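Local coordinates for methylxanthine N3-demethylase NdmB (Pseudomonas putida, PDB 6ICL), which removes the N3-methyl group of theobromine and related methylxanthines, caffeine included, as a Rieske non-heme iron oxygenase of bacterial caffeine degradation, at residues M57-K65 with T276-S284; C140-W148 with Q159-D167. All coordinates share one frame; numbering follows the deposited sequence.

Contact 1: residues M57-K65 with T276-S284; sequences MGVTLLGEK and TASPVDNKS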
# COMPACT_ATOMS: atom_id res chain seq x y z
N MET A 57 28.47 6.19 -3.05
CA MET A 57 27.26 6.37 -2.26
C MET A 57 26.90 7.85 -2.31
O MET A 57 27.79 8.71 -2.45
CB MET A 57 27.45 5.90 -0.79
CG MET A 57 27.20 6.96 0.34
SD MET A 57 26.90 6.20 1.92
CE MET A 57 25.36 6.88 2.50
N GLY A 58 25.61 8.14 -2.23
CA GLY A 58 25.12 9.52 -2.21
C GLY A 58 24.73 9.94 -0.80
O GLY A 58 24.15 9.16 -0.06
N VAL A 59 25.10 11.17 -0.44
CA VAL A 59 24.69 11.81 0.81
C VAL A 59 24.39 13.26 0.48
O VAL A 59 24.85 13.81 -0.52
CB VAL A 59 25.75 11.76 1.94
CG1 VAL A 59 26.02 10.34 2.40
CG2 VAL A 59 27.06 12.47 1.50
N THR A 60 23.62 13.89 1.36
CA THR A 60 23.30 15.31 1.22
C THR A 60 23.77 16.03 2.48
O THR A 60 23.49 15.58 3.60
CB THR A 60 21.81 15.50 0.95
OG1 THR A 60 21.48 14.81 -0.27
CG2 THR A 60 21.46 16.98 0.78
N LEU A 61 24.53 17.11 2.29
CA LEU A 61 25.10 17.88 3.39
C LEU A 61 24.90 19.35 3.07
O LEU A 61 25.39 19.82 2.04
CB LEU A 61 26.59 17.60 3.59
CG LEU A 61 27.26 18.44 4.70
CD1 LEU A 61 26.54 18.26 6.04
CD2 LEU A 61 28.73 18.04 4.85
N LEU A 62 24.20 20.05 3.95
CA LEU A 62 23.95 21.48 3.79
C LEU A 62 23.31 21.76 2.43
O LEU A 62 23.61 22.75 1.78
CB LEU A 62 25.23 22.30 3.98
CG LEU A 62 25.75 22.34 5.43
CD1 LEU A 62 27.13 23.00 5.51
CD2 LEU A 62 24.77 23.07 6.31
N GLY A 63 22.41 20.87 2.01
CA GLY A 63 21.76 21.03 0.73
C GLY A 63 22.57 20.56 -0.45
O GLY A 63 22.03 20.47 -1.56
N GLU A 64 23.86 20.26 -0.27
CA GLU A 64 24.71 19.82 -1.37
C GLU A 64 24.63 18.31 -1.54
O GLU A 64 24.68 17.56 -0.56
CB GLU A 64 26.18 20.19 -1.13
CG GLU A 64 26.41 21.58 -0.62
CD GLU A 64 26.53 22.60 -1.72
OE1 GLU A 64 26.93 23.74 -1.41
OE2 GLU A 64 26.22 22.27 -2.88
N LYS A 65 24.56 17.88 -2.79
CA LYS A 65 24.62 16.46 -3.13
C LYS A 65 26.07 16.06 -3.33
O LYS A 65 26.76 16.61 -4.20
CB LYS A 65 23.77 16.20 -4.37
CG LYS A 65 22.38 16.86 -4.28
CD LYS A 65 21.29 16.12 -5.05
CE LYS A 65 21.63 15.84 -6.50
NZ LYS A 65 20.39 15.53 -7.29
N THR A 276 25.86 13.62 17.41
CA THR A 276 26.09 14.76 16.55
C THR A 276 24.96 14.81 15.54
O THR A 276 24.57 13.78 14.97
CB THR A 276 27.46 14.66 15.86
OG1 THR A 276 28.49 14.73 16.85
CG2 THR A 276 27.65 15.81 14.89
N ALA A 277 24.41 16.00 15.33
CA ALA A 277 23.37 16.22 14.34
C ALA A 277 24.01 16.76 13.07
O ALA A 277 24.79 17.70 13.12
CB ALA A 277 22.31 17.18 14.87
N SER A 278 23.70 16.14 11.93
CA SER A 278 24.24 16.60 10.67
C SER A 278 23.22 17.46 9.93
O SER A 278 22.08 17.03 9.75
CB SER A 278 24.63 15.41 9.81
OG SER A 278 25.21 15.85 8.60
N PRO A 279 23.58 18.68 9.50
CA PRO A 279 22.62 19.53 8.79
C PRO A 279 22.41 19.09 7.35
O PRO A 279 23.05 19.60 6.43
CB PRO A 279 23.28 20.92 8.86
CG PRO A 279 24.79 20.57 8.84
CD PRO A 279 24.92 19.30 9.63
N VAL A 280 21.49 18.15 7.15
CA VAL A 280 21.25 17.58 5.82
C VAL A 280 20.73 18.65 4.87
O VAL A 280 21.27 18.85 3.78
CB VAL A 280 20.27 16.40 5.93
CG1 VAL A 280 19.82 15.97 4.54
CG2 VAL A 280 20.95 15.23 6.68
N ASP A 281 19.64 19.31 5.23
CA ASP A 281 19.06 20.37 4.41
C ASP A 281 18.26 21.28 5.33
O ASP A 281 18.35 21.18 6.56
CB ASP A 281 18.18 19.79 3.28
CG ASP A 281 17.06 18.89 3.81
OD1 ASP A 281 16.75 18.93 5.02
OD2 ASP A 281 16.49 18.12 3.01
N ASN A 282 17.44 22.13 4.74
CA ASN A 282 16.72 23.14 5.50
C ASN A 282 15.59 22.57 6.35
O ASN A 282 15.02 23.32 7.14
CB ASN A 282 16.16 24.21 4.56
CG ASN A 282 15.11 23.66 3.62
OD1 ASN A 282 15.38 22.79 2.79
ND2 ASN A 282 13.89 24.18 3.73
N LYS A 283 15.26 21.27 6.22
CA LYS A 283 14.11 20.73 6.94
C LYS A 283 14.38 19.41 7.67
O LYS A 283 13.44 18.79 8.17
CB LYS A 283 12.92 20.55 5.99
CG LYS A 283 13.25 19.95 4.63
CD LYS A 283 13.62 18.48 4.70
CE LYS A 283 13.59 17.78 3.32
NZ LYS A 283 14.31 16.46 3.34
N SER A 284 15.63 18.98 7.76
CA SER A 284 15.91 17.68 8.35
C SER A 284 17.35 17.64 8.83
O SER A 284 18.20 18.40 8.36
CB SER A 284 15.68 16.53 7.35
OG SER A 284 16.55 16.70 6.24
O HOH W 1 24.70 15.06 5.99
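Two backbone hydrogen bonds join the hairpin tip of M57-K65 to Pro-279 and Val-280 of T276-S284: Leu-62 N gives to Pro-279 O at 2.8 Å, almost in line with the carbonyl, and Gly-63 N gives to Val-280 O at 2.9 Å, tilted from the carbonyl plane. Successive amides thus meet successive carbonyls, in a chain bent by an inverse gamma turn centred on Pro-279. A water adds a third polar link, donating to Thr-60 O and to Ser-278 OG; that hydroxyl also bonds to Pro-39 O.

The apolar contacts flank these bonds. Leu-62 CD2 lies 3.6 Å from Pro-279 CG, its side chain slanting across the proline ring; with Leu-61 CG anti to the backbone N (chi1 177°), that side chain bends back so that CD1 reaches the same ring. Val-280 CG1 sits 4.1 Å from Thr-60 CB.

Beyond them, Asp-281 is held within its own turn: OD1 takes Lys-283 N, an Asx turn, and OD2 forms a salt bridge with Lys-283 NZ, weak as a hydrogen bond.

The strand axes cross at 99°, so no shared sheet forms; a type I' hairpin turn of the Rieske domain is docked against strand 270-281 of the C-terminal catalytic domain.

Contact 2: residues C140-W148 with Q159-D167; sequences CEVKYDIVW and QIPYLSDFD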
# COMPACT_ATOMS: atom_id res chain seq x y z
N CYS A 140 37.54 14.92 3.98
CA CYS A 140 36.77 13.73 4.29
C CYS A 140 37.67 12.79 5.06
O CYS A 140 38.75 12.46 4.59
CB CYS A 140 36.23 13.06 3.00
SG CYS A 140 35.28 11.52 3.29
N GLU A 141 37.24 12.39 6.26
CA GLU A 141 38.03 11.53 7.12
C GLU A 141 37.08 10.65 7.92
O GLU A 141 36.00 11.08 8.30
CB GLU A 141 38.92 12.32 8.11
CG GLU A 141 39.92 13.32 7.48
CD GLU A 141 41.00 12.66 6.58
OE1 GLU A 141 41.13 11.41 6.61
OE2 GLU A 141 41.70 13.40 5.84
N VAL A 142 37.51 9.42 8.19
CA VAL A 142 36.77 8.49 9.03
C VAL A 142 37.27 8.61 10.46
O VAL A 142 38.47 8.46 10.73
CB VAL A 142 36.90 7.04 8.51
CG1 VAL A 142 36.21 6.06 9.47
CG2 VAL A 142 36.31 6.91 7.12
N LYS A 143 36.37 8.87 11.40
CA LYS A 143 36.77 8.89 12.80
C LYS A 143 35.62 8.37 13.63
O LYS A 143 34.46 8.71 13.38
CB LYS A 143 37.18 10.29 13.26
CG LYS A 143 37.97 10.30 14.58
CD LYS A 143 38.52 11.69 14.87
CE LYS A 143 39.42 11.68 16.11
NZ LYS A 143 40.03 13.04 16.28
N TYR A 144 35.93 7.52 14.60
CA TYR A 144 34.94 6.82 15.42
C TYR A 144 33.98 6.00 14.56
O TYR A 144 32.79 5.86 14.90
CB TYR A 144 34.13 7.77 16.31
CG TYR A 144 34.84 9.01 16.83
CD1 TYR A 144 35.96 8.92 17.66
CD2 TYR A 144 34.36 10.27 16.51
CE1 TYR A 144 36.58 10.07 18.17
CE2 TYR A 144 34.97 11.42 16.99
CZ TYR A 144 36.08 11.32 17.82
OH TYR A 144 36.65 12.49 18.29
N ASP A 145 34.48 5.45 13.45
CA ASP A 145 33.68 4.66 12.51
C ASP A 145 32.53 5.47 11.94
O ASP A 145 31.45 4.94 11.65
CB ASP A 145 33.18 3.36 13.15
CG ASP A 145 34.33 2.38 13.43
OD1 ASP A 145 35.39 2.50 12.76
OD2 ASP A 145 34.19 1.52 14.33
N ILE A 146 32.76 6.77 11.75
CA ILE A 146 31.82 7.67 11.11
C ILE A 146 32.55 8.43 10.02
O ILE A 146 33.74 8.73 10.17
CB ILE A 146 31.19 8.61 12.16
CG1 ILE A 146 30.17 7.83 13.00
CG2 ILE A 146 30.57 9.82 11.48
CD1 ILE A 146 29.58 8.63 14.16
N VAL A 147 31.87 8.71 8.91
CA VAL A 147 32.43 9.48 7.81
C VAL A 147 32.10 10.96 8.00
O VAL A 147 30.93 11.35 8.04
CB VAL A 147 31.90 8.99 6.46
CG1 VAL A 147 32.59 9.74 5.31
CG2 VAL A 147 32.11 7.48 6.33
N TRP A 148 33.15 11.79 8.07
CA TRP A 148 33.05 13.23 8.30
C TRP A 148 33.48 13.97 7.04
O TRP A 148 34.43 13.57 6.36
CB TRP A 148 33.95 13.67 9.46
CG TRP A 148 33.65 12.99 10.71
CD1 TRP A 148 34.13 11.78 11.14
CD2 TRP A 148 32.76 13.46 11.72
NE1 TRP A 148 33.61 11.47 12.38
CE2 TRP A 148 32.76 12.49 12.76
CE3 TRP A 148 31.98 14.61 11.87
CZ2 TRP A 148 31.99 12.64 13.90
CZ3 TRP A 148 31.23 14.75 13.01
CH2 TRP A 148 31.23 13.77 14.01
N GLN A 159 37.94 21.26 13.82
CA GLN A 159 38.36 19.86 13.85
C GLN A 159 37.15 18.96 14.05
O GLN A 159 36.04 19.41 14.34
CB GLN A 159 39.40 19.60 14.94
CG GLN A 159 38.92 19.87 16.35
CD GLN A 159 40.06 19.73 17.35
OE1 GLN A 159 41.03 19.01 17.10
NE2 GLN A 159 39.96 20.43 18.48
N ILE A 160 37.38 17.66 13.89
CA ILE A 160 36.30 16.68 14.01
C ILE A 160 35.83 16.63 15.47
O ILE A 160 36.67 16.57 16.39
CB ILE A 160 36.75 15.31 13.52
CG1 ILE A 160 36.93 15.36 12.00
CG2 ILE A 160 35.73 14.22 13.93
CD1 ILE A 160 37.78 14.25 11.43
N PRO A 161 34.53 16.65 15.70
CA PRO A 161 34.00 16.70 17.06
C PRO A 161 34.63 15.71 18.03
O PRO A 161 35.09 14.62 17.67
CB PRO A 161 32.51 16.39 16.86
CG PRO A 161 32.22 17.17 15.55
CD PRO A 161 33.48 16.97 14.71
N TYR A 162 34.60 16.11 19.30
CA TYR A 162 35.17 15.33 20.38
C TYR A 162 34.23 14.21 20.82
O TYR A 162 33.06 14.44 21.12
CB TYR A 162 35.44 16.26 21.56
CG TYR A 162 35.96 15.51 22.75
CD1 TYR A 162 37.29 15.07 22.79
CD2 TYR A 162 35.11 15.21 23.80
CE1 TYR A 162 37.75 14.36 23.86
CE2 TYR A 162 35.57 14.50 24.88
CZ TYR A 162 36.88 14.09 24.91
OH TYR A 162 37.31 13.39 26.00
N LEU A 163 34.78 13.00 20.93
CA LEU A 163 34.14 11.89 21.60
C LEU A 163 35.17 11.26 22.53
O LEU A 163 36.32 11.07 22.14
CB LEU A 163 33.62 10.83 20.62
CG LEU A 163 33.45 9.40 21.12
CD1 LEU A 163 32.25 9.25 22.03
CD2 LEU A 163 33.39 8.40 19.95
N SER A 164 34.77 10.96 23.76
CA SER A 164 35.70 10.39 24.72
C SER A 164 35.59 8.87 24.72
O SER A 164 34.52 8.31 24.48
CB SER A 164 35.45 10.94 26.12
OG SER A 164 34.24 10.45 26.67
N ASP A 165 36.72 8.21 25.00
CA ASP A 165 36.81 6.80 25.36
C ASP A 165 36.58 5.83 24.21
O ASP A 165 36.39 4.63 24.47
CB ASP A 165 35.83 6.41 26.48
CG ASP A 165 36.05 7.20 27.75
OD1 ASP A 165 35.45 8.30 27.90
OD2 ASP A 165 36.81 6.73 28.61
N PHE A 166 36.60 6.27 22.95
CA PHE A 166 36.45 5.33 21.85
C PHE A 166 37.53 4.26 21.91
O PHE A 166 37.26 3.09 21.64
CB PHE A 166 36.47 6.09 20.51
CG PHE A 166 36.09 5.24 19.29
CD1 PHE A 166 34.76 5.03 18.95
CD2 PHE A 166 37.08 4.70 18.48
CE1 PHE A 166 34.42 4.28 17.83
CE2 PHE A 166 36.76 3.94 17.37
CZ PHE A 166 35.41 3.72 17.04
N ASP A 167 38.74 4.64 22.33
CA ASP A 167 39.88 3.74 22.38
C ASP A 167 40.20 3.23 23.78
O ASP A 167 41.26 2.64 23.98
CB ASP A 167 41.11 4.43 21.80
CG ASP A 167 40.95 4.73 20.32
OD1 ASP A 167 40.50 3.83 19.57
OD2 ASP A 167 41.26 5.87 19.91
O HOH W 2 39.02 15.58 16.48
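Tyr-144 lies at the apolar centre, with Leu-163 CD2 over one ring face, 3.8 Å from the centroid, and Lys-143 CG over the other. Its ring edge turns to the face of Phe-166 in a T-shaped pair, centroids 5.8 Å apart and planes at 62°, while Tyr-144 CA also rests on that phenylalanine face. Next to it, Ile-160 CG2 stands over the five-membered ring of Trp-148, 3.7 Å from its centroid; the methyl is anti to the backbone N (chi1 of CG1 -70°), which lets it point into the indole. Pro-161 CD packs against Trp-148 CZ3 at 3.6 Å.

Farther out, Tyr-144 OH donates to Pro-161 O at 2.7 Å, in the carbonyl plane, and accepts a longer bond from Leu-163 N. A phenylalanine here would probably keep much of the ring packing but leave Pro-161 O and Leu-163 N without this hydroxyl. Trp-148 NE1 bonds to Lys-143 O, which Ile-146 N meets from the opposite face, and this helps hold the indole with its face to Ile-160. At the rim a water bridges Lys-143 NZ and Ile-160 O.

The arrangement is a type I' beta hairpin of the Rieske domain, its turn and aromatic side chains packed against the irregular linker that leads on to the catalytic domain.

Contacts 1 and 2 have centres about 18 Å apart, and both lie where the Rieske domain meets the rest of the chain: contact 1 against strand 270-281, contact 2 against the loop that precedes strand 171-181. Along the chain, 140-148 and 159-167 are nested inside the long loop closed by 57-65 and 276-284. The two contacts also meet directly: Thr-276 OG1 packs 4.1 Å from Trp-148 CH2. Strand 37-42 touches both, its Pro-39 meeting Thr-276 and Trp-148. Neither contact lies at a metal site; the [2Fe-2S] cluster is bound in the Rieske domain by Cys-82, His-84, Cys-105 and His-108, and the mononuclear iron by His-197, His-202 and Asp-314 on the catalytic side.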